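Local coordinates for tryptophanyl-tRNA synthetase (Thermus thermophilus, PDB 2EL7), which probably catalyses the ATP-dependent attachment of L-tryptophan to tRNA(Trp), as a homodimeric class I aminoacyl-tRNA synthetase, at residues G21-W26 / I70-D75; A135-Y140 / E156-I161. All blocks are in the same frame, centred on the assembly; numbering follows the deposited sequence.

Contact 1 (G21-W26 / I70-D75); sequences GAIKQW and IAAGLD
I23 and W26, one turn apart on helix 16-33, face A72, the last residue of helix 55-72, and L74, two residues beyond it, with the CA atoms of I23 and A72 7.4 Å apart and those of W26 and L74 7.3 Å apart. No hydrogen bond crosses; the contact is apolar and largely buried. Both branches of I23 rest on the small methyl of A72 from one side: CD1 of I23 comes within 3.9 Å of A72 CB, and CG2 of I23 within 4.0 Å of the same atom. The extended chi2 of I23 (177°) carries CD1 out to that methyl. Helix 55-72 ends in a Schellman motif, in which G73 takes a positive phi and its N bonds back to I70 O; the turn redirects the chain so that L74 follows A72 into the contact. Both helices belong to the class I Rossmann-type nucleotide-binding domain, and helix 16-33 begins within the HIGH region, whose N18, predicted to bind ATP, neighbours I23. L74 meets W26 obliquely and divides its methyls: CD2 of L74 rests 3.7 Å from W26 CB, while CD1 of L74 lies 4.0 Å from W26 CE3 on the six-membered ring. Strand 4-8 adds to the same core, I8 touching both W26 and L74, and F39 packs edge-to-face with the indole. N69, one turn before G73, touches I23, W26 and L74.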
loop_
_atom_site.group_PDB
_atom_site.type_symbol
_atom_site.label_atom_id
_atom_site.label_comp_id
_atom_site.label_asym_id
_atom_site.label_seq_id
_atom_site.Cartn_x
_atom_site.Cartn_y
_atom_site.Cartn_z
ATOM N N GLY A 21 19.559 -7.210 25.560
ATOM C CA GLY A 21 19.471 -8.114 24.432
ATOM C C GLY A 21 19.646 -7.540 23.031
ATOM O O GLY A 21 20.740 -7.573 22.458
ATOM N N ALA A 22 18.565 -7.008 22.477
ATOM C CA ALA A 22 18.571 -6.474 21.123
ATOM C C ALA A 22 19.426 -5.244 20.891
ATOM O O ALA A 22 20.116 -5.151 19.876
ATOM C CB ALA A 22 17.136 -6.181 20.695
ATOM N N ILE A 23 19.376 -4.300 21.827
ATOM C CA ILE A 23 20.122 -3.070 21.696
ATOM C C ILE A 23 21.618 -3.320 21.675
ATOM O O ILE A 23 22.349 -2.753 20.856
ATOM C CB ILE A 23 19.739 -2.073 22.830
ATOM C CG1 ILE A 23 18.303 -1.577 22.615
ATOM C CG2 ILE A 23 20.666 -0.860 22.822
ATOM C CD1 ILE A 23 17.808 -0.665 23.691
ATOM N N LYS A 24 22.083 -4.171 22.574
ATOM C CA LYS A 24 23.496 -4.489 22.619
ATOM C C LYS A 24 23.914 -5.042 21.256
ATOM O O LYS A 24 25.028 -4.787 20.793
ATOM C CB LYS A 24 23.782 -5.509 23.724
ATOM C CG LYS A 24 25.119 -6.221 23.575
ATOM C CD LYS A 24 25.532 -6.915 24.882
ATOM C CE LYS A 24 26.069 -5.910 25.921
ATOM N NZ LYS A 24 25.144 -4.760 26.214
ATOM N N GLN A 25 23.011 -5.766 20.596
ATOM C CA GLN A 25 23.340 -6.334 19.302
ATOM C C GLN A 25 23.303 -5.283 18.199
ATOM O O GLN A 25 24.148 -5.273 17.296
ATOM C CB GLN A 25 22.390 -7.483 18.975
ATOM C CG GLN A 25 22.741 -8.208 17.695
ATOM C CD GLN A 25 21.771 -9.340 17.386
ATOM O OE1 GLN A 25 20.561 -9.120 17.233
ATOM N NE2 GLN A 25 22.299 -10.567 17.295
ATOM N N TRP A 26 22.311 -4.403 18.271
ATOM C CA TRP A 26 22.168 -3.335 17.287
ATOM C C TRP A 26 23.430 -2.490 17.297
ATOM O O TRP A 26 23.922 -2.075 16.252
ATOM C CB TRP A 26 20.972 -2.433 17.623
ATOM C CG TRP A 26 19.651 -3.085 17.463
ATOM C CD1 TRP A 26 19.391 -4.288 16.861
ATOM C CD2 TRP A 26 18.378 -2.548 17.853
ATOM N NE1 TRP A 26 18.037 -4.526 16.849
ATOM C CE2 TRP A 26 17.392 -3.475 17.450
ATOM C CE3 TRP A 26 17.977 -1.372 18.503
ATOM C CZ2 TRP A 26 16.029 -3.264 17.673
ATOM C CZ3 TRP A 26 16.622 -1.164 18.725
ATOM C CH2 TRP A 26 15.663 -2.107 18.309
ATOM N N ILE A 70 18.842 6.344 20.751
ATOM C CA ILE A 70 20.116 7.000 20.543
ATOM C C ILE A 70 20.781 7.086 21.929
ATOM O O ILE A 70 21.985 6.874 22.051
ATOM C CB ILE A 70 19.938 8.401 19.965
ATOM C CG1 ILE A 70 19.445 8.285 18.521
ATOM C CG2 ILE A 70 21.257 9.179 20.039
ATOM C CD1 ILE A 70 19.060 9.619 17.884
ATOM N N ALA A 71 20.001 7.379 22.974
ATOM C CA ALA A 71 20.593 7.458 24.320
ATOM C C ALA A 71 21.166 6.104 24.736
ATOM O O ALA A 71 22.228 6.043 25.346
ATOM C CB ALA A 71 19.559 7.924 25.360
ATOM N N ALA A 72 20.447 5.031 24.399
ATOM C CA ALA A 72 20.869 3.666 24.716
ATOM C C ALA A 72 22.112 3.227 23.935
ATOM O O ALA A 72 22.741 2.237 24.311
ATOM C CB ALA A 72 19.706 2.665 24.473
ATOM N N GLY A 73 22.455 3.935 22.846
ATOM C CA GLY A 73 23.651 3.578 22.095
ATOM C C GLY A 73 23.653 3.642 20.582
ATOM O O GLY A 73 24.730 3.546 19.993
ATOM N N LEU A 74 22.489 3.766 19.935
ATOM C CA LEU A 74 22.447 3.854 18.477
ATOM C C LEU A 74 23.039 5.207 18.143
ATOM O O LEU A 74 22.472 6.229 18.522
ATOM C CB LEU A 74 21.007 3.743 17.966
ATOM C CG LEU A 74 20.432 2.320 18.058
ATOM C CD1 LEU A 74 19.237 2.222 17.140
ATOM C CD2 LEU A 74 21.472 1.270 17.615
ATOM N N ASP A 75 24.176 5.220 17.447
ATOM C CA ASP A 75 24.898 6.456 17.142
ATOM C C ASP A 75 24.742 7.012 15.726
ATOM O O ASP A 75 25.299 6.486 14.762
ATOM C CB ASP A 75 26.371 6.213 17.483
ATOM C CG ASP A 75 27.242 7.444 17.341
ATOM O OD1 ASP A 75 28.454 7.295 17.628
ATOM O OD2 ASP A 75 26.747 8.533 16.948
#

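Contact 2 (A135-Y140 / E156-I161)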
loop_
_atom_site.group_PDB
_atom_site.type_symbol
_atom_site.label_atom_id
_atom_site.label_comp_id
_atom_site.label_asym_id
_atom_site.label_seq_id
_atom_site.Cartn_x
_atom_site.Cartn_y
_atom_site.Cartn_z
ATOM N N ALA A 135 8.404 -5.128 2.040
ATOM C CA ALA A 135 8.769 -4.030 1.146
ATOM C C ALA A 135 9.760 -3.109 1.828
ATOM O O ALA A 135 10.609 -2.520 1.197
ATOM C CB ALA A 135 7.541 -3.268 0.752
ATOM N N ASP A 136 9.633 -2.985 3.136
ATOM C CA ASP A 136 10.534 -2.145 3.910
ATOM C C ASP A 136 11.928 -2.794 3.838
ATOM O O ASP A 136 12.925 -2.116 3.629
ATOM C CB ASP A 136 10.021 -2.073 5.357
ATOM C CG ASP A 136 10.120 -0.677 5.965
ATOM O OD1 ASP A 136 10.336 0.312 5.218
ATOM O OD2 ASP A 136 9.965 -0.586 7.211
ATOM N N ILE A 137 11.979 -4.112 3.992
ATOM C CA ILE A 137 13.234 -4.844 3.944
ATOM C C ILE A 137 13.868 -4.827 2.544
ATOM O O ILE A 137 15.058 -4.509 2.393
ATOM C CB ILE A 137 13.047 -6.334 4.388
ATOM C CG1 ILE A 137 12.665 -6.403 5.869
ATOM C CG2 ILE A 137 14.327 -7.126 4.133
ATOM C CD1 ILE A 137 12.455 -7.810 6.384
ATOM N N LEU A 138 13.078 -5.131 1.519
ATOM C CA LEU A 138 13.635 -5.163 0.184
ATOM C C LEU A 138 13.846 -3.819 -0.542
ATOM O O LEU A 138 14.719 -3.713 -1.426
ATOM C CB LEU A 138 12.822 -6.132 -0.667
ATOM C CG LEU A 138 12.724 -7.519 -0.003
ATOM C CD1 LEU A 138 11.833 -8.456 -0.843
ATOM C CD2 LEU A 138 14.121 -8.108 0.193
ATOM N N ILE A 139 13.081 -2.786 -0.185
ATOM C CA ILE A 139 13.256 -1.487 -0.855
ATOM C C ILE A 139 14.688 -0.962 -0.632
ATOM O O ILE A 139 15.210 -0.178 -1.444
ATOM C CB ILE A 139 12.292 -0.432 -0.309
ATOM C CG1 ILE A 139 12.223 0.753 -1.263
ATOM C CG2 ILE A 139 12.800 0.106 1.045
ATOM C CD1 ILE A 139 11.149 0.662 -2.265
ATOM N N TYR A 140 15.303 -1.398 0.474
ATOM C CA TYR A 140 16.647 -0.988 0.868
ATOM C C TYR A 140 17.670 -2.089 0.594
ATOM O O TYR A 140 18.851 -1.965 0.968
ATOM C CB TYR A 140 16.691 -0.639 2.370
ATOM C CG TYR A 140 15.733 0.460 2.794
ATOM C CD1 TYR A 140 14.738 0.222 3.753
ATOM C CD2 TYR A 140 15.776 1.708 2.189
ATOM C CE1 TYR A 140 13.808 1.205 4.074
ATOM C CE2 TYR A 140 14.866 2.683 2.497
ATOM C CZ TYR A 140 13.871 2.434 3.431
ATOM O OH TYR A 140 12.886 3.388 3.608
ATOM N N GLU A 156 10.834 -15.229 6.286
ATOM C CA GLU A 156 10.628 -16.283 5.289
ATOM C C GLU A 156 9.671 -15.806 4.187
ATOM O O GLU A 156 9.868 -16.117 3.012
ATOM C CB GLU A 156 10.097 -17.566 5.948
ATOM C CG GLU A 156 11.188 -18.308 6.740
ATOM C CD GLU A 156 10.661 -19.361 7.750
ATOM O OE1 GLU A 156 11.520 -20.022 8.400
ATOM O OE2 GLU A 156 9.416 -19.527 7.898
ATOM N N LEU A 157 8.646 -15.042 4.556
ATOM C CA LEU A 157 7.713 -14.532 3.560
ATOM C C LEU A 157 8.477 -13.627 2.615
ATOM O O LEU A 157 8.299 -13.692 1.397
ATOM C CB LEU A 157 6.581 -13.733 4.225
ATOM C CG LEU A 157 5.589 -13.056 3.263
ATOM C CD1 LEU A 157 4.725 -14.118 2.601
ATOM C CD2 LEU A 157 4.727 -12.031 3.996
ATOM N N THR A 158 9.334 -12.783 3.179
ATOM C CA THR A 158 10.134 -11.847 2.398
ATOM C C THR A 158 11.022 -12.550 1.371
ATOM O O THR A 158 11.115 -12.088 0.215
ATOM C CB THR A 158 10.996 -10.982 3.331
ATOM O OG1 THR A 158 10.140 -10.363 4.301
ATOM C CG2 THR A 158 11.739 -9.880 2.559
ATOM N N ARG A 159 11.658 -13.661 1.753
ATOM C CA ARG A 159 12.518 -14.382 0.804
ATOM C C ARG A 159 11.644 -14.995 -0.285
ATOM O O ARG A 159 11.993 -14.962 -1.457
ATOM C CB ARG A 159 13.349 -15.499 1.474
ATOM C CG ARG A 159 14.382 -15.043 2.501
ATOM C CD ARG A 159 15.367 -16.180 2.856
ATOM N NE ARG A 159 14.717 -17.256 3.586
ATOM C CZ ARG A 159 14.694 -17.360 4.910
ATOM N NH1 ARG A 159 14.057 -18.380 5.481
ATOM N NH2 ARG A 159 15.326 -16.467 5.667
ATOM N N GLU A 160 10.504 -15.550 0.096
ATOM C CA GLU A 160 9.616 -16.133 -0.893
ATOM C C GLU A 160 9.235 -15.086 -1.937
ATOM O O GLU A 160 9.242 -15.376 -3.126
ATOM C CB GLU A 160 8.359 -16.722 -0.220
ATOM C CG GLU A 160 8.546 -18.186 0.243
ATOM C CD GLU A 160 7.464 -18.677 1.211
ATOM O OE1 GLU A 160 7.645 -19.758 1.820
ATOM O OE2 GLU A 160 6.437 -17.985 1.371
ATOM N N ILE A 161 8.920 -13.874 -1.480
ATOM C CA ILE A 161 8.537 -12.775 -2.354
ATOM C C ILE A 161 9.707 -12.341 -3.228
ATOM O O ILE A 161 9.530 -12.003 -4.392
ATOM C CB ILE A 161 8.004 -11.546 -1.516
ATOM C CG1 ILE A 161 6.644 -11.894 -0.890
ATOM C CG2 ILE A 161 7.851 -10.309 -2.395
ATOM C CD1 ILE A 161 6.110 -10.843 0.005
#
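T158 of helix 153-169 sets its side chain against I137 and L138 of helix 124-139, a buried helix-helix contact within the class I synthetase catalytic domain; the CA atoms of I137 and T158 are 7.8 Å apart. Most of the touching is done by the threonine methyl. With CG2 anti to the backbone N, T158 directs this branch at L138, whose CG is 3.6 Å away from T158 CG2. The leucine side chain runs past the threonine in the opposite direction, and both its methyls, with CG, bear on the same side of the threonine methyl, L138 CD1 at 3.7 Å and L138 CD2 at 3.8 Å from T158 CG2. L138 CD1 also approaches the backbone O of T158. I137 crosses the threonine obliquely, and its CG2 branch lies 4.1 Å from T158 CG2. The polar end of T158 is satisfied within its own helix, where OG1 hydrogen-bonds H154 O one turn back, which leaves the methyl as the branch that meets the leucine. F97 of helix 89-99 touches both L138 and I161, and A134 touches T158 and I161. D136, predicted to bind L-tryptophan, stands on the same helix as I137 and L138, but its side chain touches H90 and Q84 and takes no part in this contact. The other branch of I137, extended through a chi2 of 180°, makes a van der Waals approach to the hydroxyl, with I137 CD1 4.0 Å from T158 OG1.

The two contacts follow one another along the chain: contact 1 is complete before contact 2 begins, and both belong to the class I catalytic domain. Their centres are 24 Å apart and their nearest atoms about 12 Å, so they do not touch. Contact 1 joins helices 16-33 and 55-72 beside the parallel sheet of strands 4-8, 37-41 and 80-83; contact 2 joins helices 124-139 and 153-169, which flank strand 144-146 in sequence. Each has a helix bearing a predicted substrate-binding residue, N18 for ATP and D136 for tryptophan, so one helix of each pair probably leads into the active site, helix 16-33 on the ATP side and helix 124-139 on the tryptophan side.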